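Long-range contact in cytosolic phospholipase A2 delta (Homo sapiens, PDB 5IZ5), which hydrolyses glycerophospholipids at the sn-2 position in a calcium-dependent manner, releasing a fatty acid, with a preference for linoleic acid: residues Ala283-Glu294 with Tyr490-Val501. The protein carries 3 engineered substitutions. Numbering follows the deposited sequence.
Sequences AVHLGFNLCAEE and YEVGFLKYGAFV
His-285 and Phe-500 form an antiparallel hydrogen-bonded pair, N of His-285 lying 2.7 Å from O of Phe-500; the His-285 ring turns its edge to Glu-491 OE1. In the adjoining non-hydrogen-bonded pair, Leu-286 with Ala-499, Leu-286 CD2 rests on the small methyl of Ala-499. Beyond it, N of Gly-287 donates to O of Gly-498. Phe-288, with CG anti to its carbonyl carbon (chi1 -73°), lays one ring face over CA of Gly-498, a CH-pi contact 3.7 Å from CA to the ring centroid; a CB on this positive-phi glycine would strike the ring. At the other end, Glu-293 CB sits over one face of the Tyr-490 ring, and the Glu-293 chain, bent at chi2 (-87°), carries OE1 to 3.6 Å from Tyr-490 CE1. Replacing Tyr-490 by an alanine would probably leave Glu-293 CB without its aromatic face and open a gap beside the helix start. Cys-291 N-caps that helix, SG accepting from N of Glu-294, and packs against the Glu-491 carboxylate. One water joins Cys-291 N, Glu-294 OE1 and Glu-491 OE2; salt bridges to Arg-668 and Arg-665 probably ease the proximity of these two acids. Strand 285-286 borders hairpin 492-501, which continues through strand 482-487 into the mixed sheet, while helix 623-628 meets Phe-288.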
loop_
_atom_site.group_PDB
_atom_site.type_symbol
_atom_site.label_atom_id
_atom_site.label_comp_id
_atom_site.label_asym_id
_atom_site.label_seq_id
_atom_site.Cartn_x
_atom_site.Cartn_y
_atom_site.Cartn_z
ATOM N N ALA B 283 7.839 5.094 15.030
ATOM C CA ALA B 283 6.427 5.247 14.728
ATOM C C ALA B 283 5.946 4.072 13.868
ATOM O O ALA B 283 4.765 3.752 13.848
ATOM C CB ALA B 283 6.177 6.567 14.021
ATOM N N VAL B 284 6.865 3.423 13.165
ATOM C CA VAL B 284 6.524 2.250 12.358
ATOM C C VAL B 284 6.675 0.973 13.193
ATOM O O VAL B 284 7.751 0.708 13.730
ATOM C CB VAL B 284 7.400 2.183 11.082
ATOM C CG1 VAL B 284 7.037 0.972 10.232
ATOM C CG2 VAL B 284 7.245 3.460 10.262
ATOM N N HIS B 285 5.591 0.194 13.277
ATOM C CA HIS B 285 5.547 -1.090 13.981
ATOM C C HIS B 285 6.171 -2.173 13.098
ATOM O O HIS B 285 5.731 -2.401 11.980
ATOM C CB HIS B 285 4.085 -1.497 14.294
ATOM C CG HIS B 285 3.254 -0.416 14.931
ATOM N ND1 HIS B 285 1.882 -0.345 14.775
ATOM C CD2 HIS B 285 3.594 0.632 15.722
ATOM C CE1 HIS B 285 1.416 0.695 15.446
ATOM N NE2 HIS B 285 2.434 1.307 16.025
ATOM N N LEU B 286 7.195 -2.842 13.607
ATOM C CA LEU B 286 7.868 -3.899 12.872
ATOM C C LEU B 286 7.600 -5.245 13.523
ATOM O O LEU B 286 8.073 -5.504 14.621
ATOM C CB LEU B 286 9.368 -3.648 12.889
ATOM C CG LEU B 286 9.884 -2.384 12.213
ATOM C CD1 LEU B 286 11.402 -2.403 12.275
ATOM C CD2 LEU B 286 9.406 -2.232 10.779
ATOM N N GLY B 287 6.875 -6.115 12.833
ATOM C CA GLY B 287 6.622 -7.463 13.337
ATOM C C GLY B 287 5.626 -8.180 12.455
ATOM O O GLY B 287 4.828 -7.534 11.782
ATOM N N PHE B 288 5.669 -9.510 12.468
ATOM C CA PHE B 288 4.794 -10.328 11.619
ATOM C C PHE B 288 3.665 -11.008 12.368
ATOM O O PHE B 288 3.126 -12.014 11.924
ATOM C CB PHE B 288 5.616 -11.371 10.876
ATOM C CG PHE B 288 6.431 -10.790 9.783
ATOM C CD1 PHE B 288 5.873 -10.590 8.532
ATOM C CD2 PHE B 288 7.743 -10.407 10.012
ATOM C CE1 PHE B 288 6.615 -10.042 7.516
ATOM C CE2 PHE B 288 8.496 -9.854 9.001
ATOM C CZ PHE B 288 7.930 -9.672 7.746
ATOM N N ASN B 289 3.295 -10.464 13.508
ATOM C CA ASN B 289 2.146 -10.976 14.199
ATOM C C ASN B 289 1.213 -9.823 14.400
ATOM O O ASN B 289 1.518 -8.689 14.027
ATOM C CB ASN B 289 2.566 -11.688 15.481
ATOM C CG ASN B 289 3.072 -13.101 15.206
ATOM O OD1 ASN B 289 2.298 -14.015 14.886
ATOM N ND2 ASN B 289 4.378 -13.280 15.303
ATOM N N LEU B 290 0.055 -10.130 14.943
ATOM C CA LEU B 290 -0.992 -9.151 15.070
ATOM C C LEU B 290 -0.573 -8.138 16.121
ATOM O O LEU B 290 0.163 -8.472 17.042
ATOM C CB LEU B 290 -2.297 -9.841 15.440
ATOM C CG LEU B 290 -2.764 -10.926 14.463
ATOM C CD1 LEU B 290 -4.079 -11.518 14.934
ATOM C CD2 LEU B 290 -2.899 -10.395 13.038
ATOM N N CYS B 291 -1.006 -6.894 15.951
ATOM C CA CYS B 291 -0.643 -5.842 16.883
ATOM C C CYS B 291 -1.473 -5.967 18.154
ATOM O O CYS B 291 -2.531 -6.613 18.160
ATOM C CB CYS B 291 -0.844 -4.461 16.259
ATOM S SG CYS B 291 -2.567 -4.025 15.971
ATOM N N ALA B 292 -0.988 -5.332 19.218
ATOM C CA ALA B 292 -1.623 -5.412 20.535
ATOM C C ALA B 292 -3.106 -5.071 20.469
ATOM O O ALA B 292 -3.929 -5.774 21.048
ATOM C CB ALA B 292 -0.914 -4.491 21.518
ATOM N N GLU B 293 -3.441 -4.005 19.749
ATOM C CA GLU B 293 -4.833 -3.570 19.626
ATOM C C GLU B 293 -5.728 -4.622 18.963
ATOM O O GLU B 293 -6.870 -4.808 19.378
ATOM C CB GLU B 293 -4.922 -2.253 18.856
ATOM C CG GLU B 293 -4.363 -1.038 19.603
ATOM C CD GLU B 293 -5.374 -0.362 20.521
ATOM O OE1 GLU B 293 -6.581 -0.707 20.526
ATOM O OE2 GLU B 293 -4.945 0.550 21.253
ATOM N N GLU B 294 -5.217 -5.315 17.946
ATOM C CA GLU B 294 -6.007 -6.361 17.287
ATOM C C GLU B 294 -6.173 -7.571 18.209
ATOM O O GLU B 294 -7.248 -8.150 18.273
ATOM C CB GLU B 294 -5.399 -6.791 15.942
ATOM C CG GLU B 294 -6.211 -7.888 15.250
ATOM C CD GLU B 294 -5.870 -8.102 13.779
ATOM O OE1 GLU B 294 -5.238 -7.220 13.155
ATOM O OE2 GLU B 294 -6.254 -9.166 13.238
ATOM N N TYR B 490 -6.908 -0.090 13.255
ATOM C CA TYR B 490 -5.733 -0.156 14.120
ATOM C C TYR B 490 -4.410 0.071 13.396
ATOM O O TYR B 490 -3.510 0.700 13.954
ATOM C CB TYR B 490 -5.676 -1.502 14.861
ATOM C CG TYR B 490 -6.866 -1.762 15.756
ATOM C CD1 TYR B 490 -7.307 -0.799 16.661
ATOM C CD2 TYR B 490 -7.544 -2.977 15.712
ATOM C CE1 TYR B 490 -8.389 -1.035 17.485
ATOM C CE2 TYR B 490 -8.637 -3.218 16.529
ATOM C CZ TYR B 490 -9.052 -2.245 17.413
ATOM O OH TYR B 490 -10.127 -2.473 18.231
ATOM N N GLU B 491 -4.261 -0.448 12.180
ATOM C CA GLU B 491 -3.011 -0.246 11.463
ATOM C C GLU B 491 -3.087 -0.452 9.953
ATOM O O GLU B 491 -3.963 -1.158 9.437
ATOM C CB GLU B 491 -1.888 -1.109 12.058
ATOM C CG GLU B 491 -2.201 -2.583 12.192
ATOM C CD GLU B 491 -1.013 -3.412 12.658
ATOM O OE1 GLU B 491 -0.071 -2.859 13.260
ATOM O OE2 GLU B 491 -1.027 -4.635 12.424
ATOM N N VAL B 492 -2.146 0.203 9.275
ATOM C CA VAL B 492 -2.020 0.195 7.831
ATOM C C VAL B 492 -0.593 -0.224 7.519
ATOM O O VAL B 492 0.357 0.331 8.080
ATOM C CB VAL B 492 -2.268 1.602 7.252
ATOM C CG1 VAL B 492 -2.071 1.602 5.747
ATOM C CG2 VAL B 492 -3.668 2.097 7.606
ATOM N N GLY B 493 -0.429 -1.209 6.644
ATOM C CA GLY B 493 0.906 -1.685 6.331
ATOM C C GLY B 493 1.035 -2.805 5.329
ATOM O O GLY B 493 0.052 -3.282 4.763
ATOM N N PHE B 494 2.287 -3.204 5.129
ATOM C CA PHE B 494 2.667 -4.178 4.134
ATOM C C PHE B 494 2.735 -5.547 4.763
ATOM O O PHE B 494 3.519 -5.758 5.687
ATOM C CB PHE B 494 4.064 -3.851 3.578
ATOM C CG PHE B 494 4.102 -2.676 2.663
ATOM C CD1 PHE B 494 4.190 -2.868 1.293
ATOM C CD2 PHE B 494 4.102 -1.373 3.163
ATOM C CE1 PHE B 494 4.248 -1.789 0.438
ATOM C CE2 PHE B 494 4.157 -0.290 2.308
ATOM C CZ PHE B 494 4.228 -0.502 0.941
ATOM N N LEU B 495 1.953 -6.481 4.229
ATOM C CA LEU B 495 2.021 -7.875 4.661
ATOM C C LEU B 495 3.421 -8.478 4.394
ATOM O O LEU B 495 3.985 -9.160 5.237
ATOM C CB LEU B 495 0.920 -8.698 3.973
ATOM C CG LEU B 495 -0.537 -8.299 4.269
ATOM C CD1 LEU B 495 -1.514 -9.089 3.401
ATOM C CD2 LEU B 495 -0.878 -8.468 5.742
ATOM N N LYS B 496 4.001 -8.178 3.238
ATOM C CA LYS B 496 5.322 -8.707 2.868
ATOM C C LYS B 496 6.467 -8.269 3.812
ATOM O O LYS B 496 7.365 -9.062 4.121
ATOM C CB LYS B 496 5.656 -8.282 1.431
ATOM C CG LYS B 496 6.936 -8.859 0.822
ATOM C CD LYS B 496 7.581 -7.881 -0.171
ATOM C CE LYS B 496 6.945 -7.909 -1.537
ATOM N NZ LYS B 496 7.849 -7.275 -2.530
ATOM N N TYR B 497 6.439 -7.022 4.274
ATOM C CA TYR B 497 7.561 -6.463 5.053
ATOM C C TYR B 497 7.318 -6.459 6.571
ATOM O O TYR B 497 8.225 -6.129 7.357
ATOM C CB TYR B 497 7.873 -5.036 4.598
ATOM C CG TYR B 497 8.241 -4.878 3.140
ATOM C CD1 TYR B 497 9.453 -5.337 2.650
ATOM C CD2 TYR B 497 7.389 -4.236 2.261
ATOM C CE1 TYR B 497 9.789 -5.185 1.311
ATOM C CE2 TYR B 497 7.712 -4.069 0.930
ATOM C CZ TYR B 497 8.916 -4.545 0.458
ATOM O OH TYR B 497 9.245 -4.383 -0.866
ATOM N N GLY B 498 6.100 -6.812 6.983
ATOM C CA GLY B 498 5.752 -6.825 8.397
ATOM C C GLY B 498 5.931 -5.466 9.052
ATOM O O GLY B 498 6.508 -5.358 10.130
ATOM N N ALA B 499 5.415 -4.434 8.400
ATOM C CA ALA B 499 5.670 -3.058 8.809
ATOM C C ALA B 499 4.402 -2.242 8.668
ATOM O O ALA B 499 3.810 -2.186 7.595
ATOM C CB ALA B 499 6.793 -2.465 7.971
ATOM N N PHE B 500 3.989 -1.612 9.761
ATOM C CA PHE B 500 2.681 -0.995 9.850
ATOM C C PHE B 500 2.733 0.334 10.603
ATOM O O PHE B 500 3.596 0.554 11.452
ATOM C CB PHE B 500 1.713 -1.955 10.561
ATOM C CG PHE B 500 1.324 -3.164 9.743
ATOM C CD1 PHE B 500 0.095 -3.217 9.095
ATOM C CD2 PHE B 500 2.172 -4.257 9.643
ATOM C CE1 PHE B 500 -0.264 -4.325 8.335
ATOM C CE2 PHE B 500 1.824 -5.371 8.884
ATOM C CZ PHE B 500 0.601 -5.402 8.228
ATOM N N VAL B 501 1.779 1.206 10.308
ATOM C CA VAL B 501 1.582 2.421 11.082
ATOM C C VAL B 501 0.107 2.567 11.416
ATOM O O VAL B 501 -0.741 2.007 10.724
ATOM C CB VAL B 501 2.043 3.682 10.328
ATOM C CG1 VAL B 501 3.550 3.656 10.115
ATOM C CG2 VAL B 501 1.302 3.828 9.007
HETATM O O HOH W 1 -2.625 -6.556 13.632
#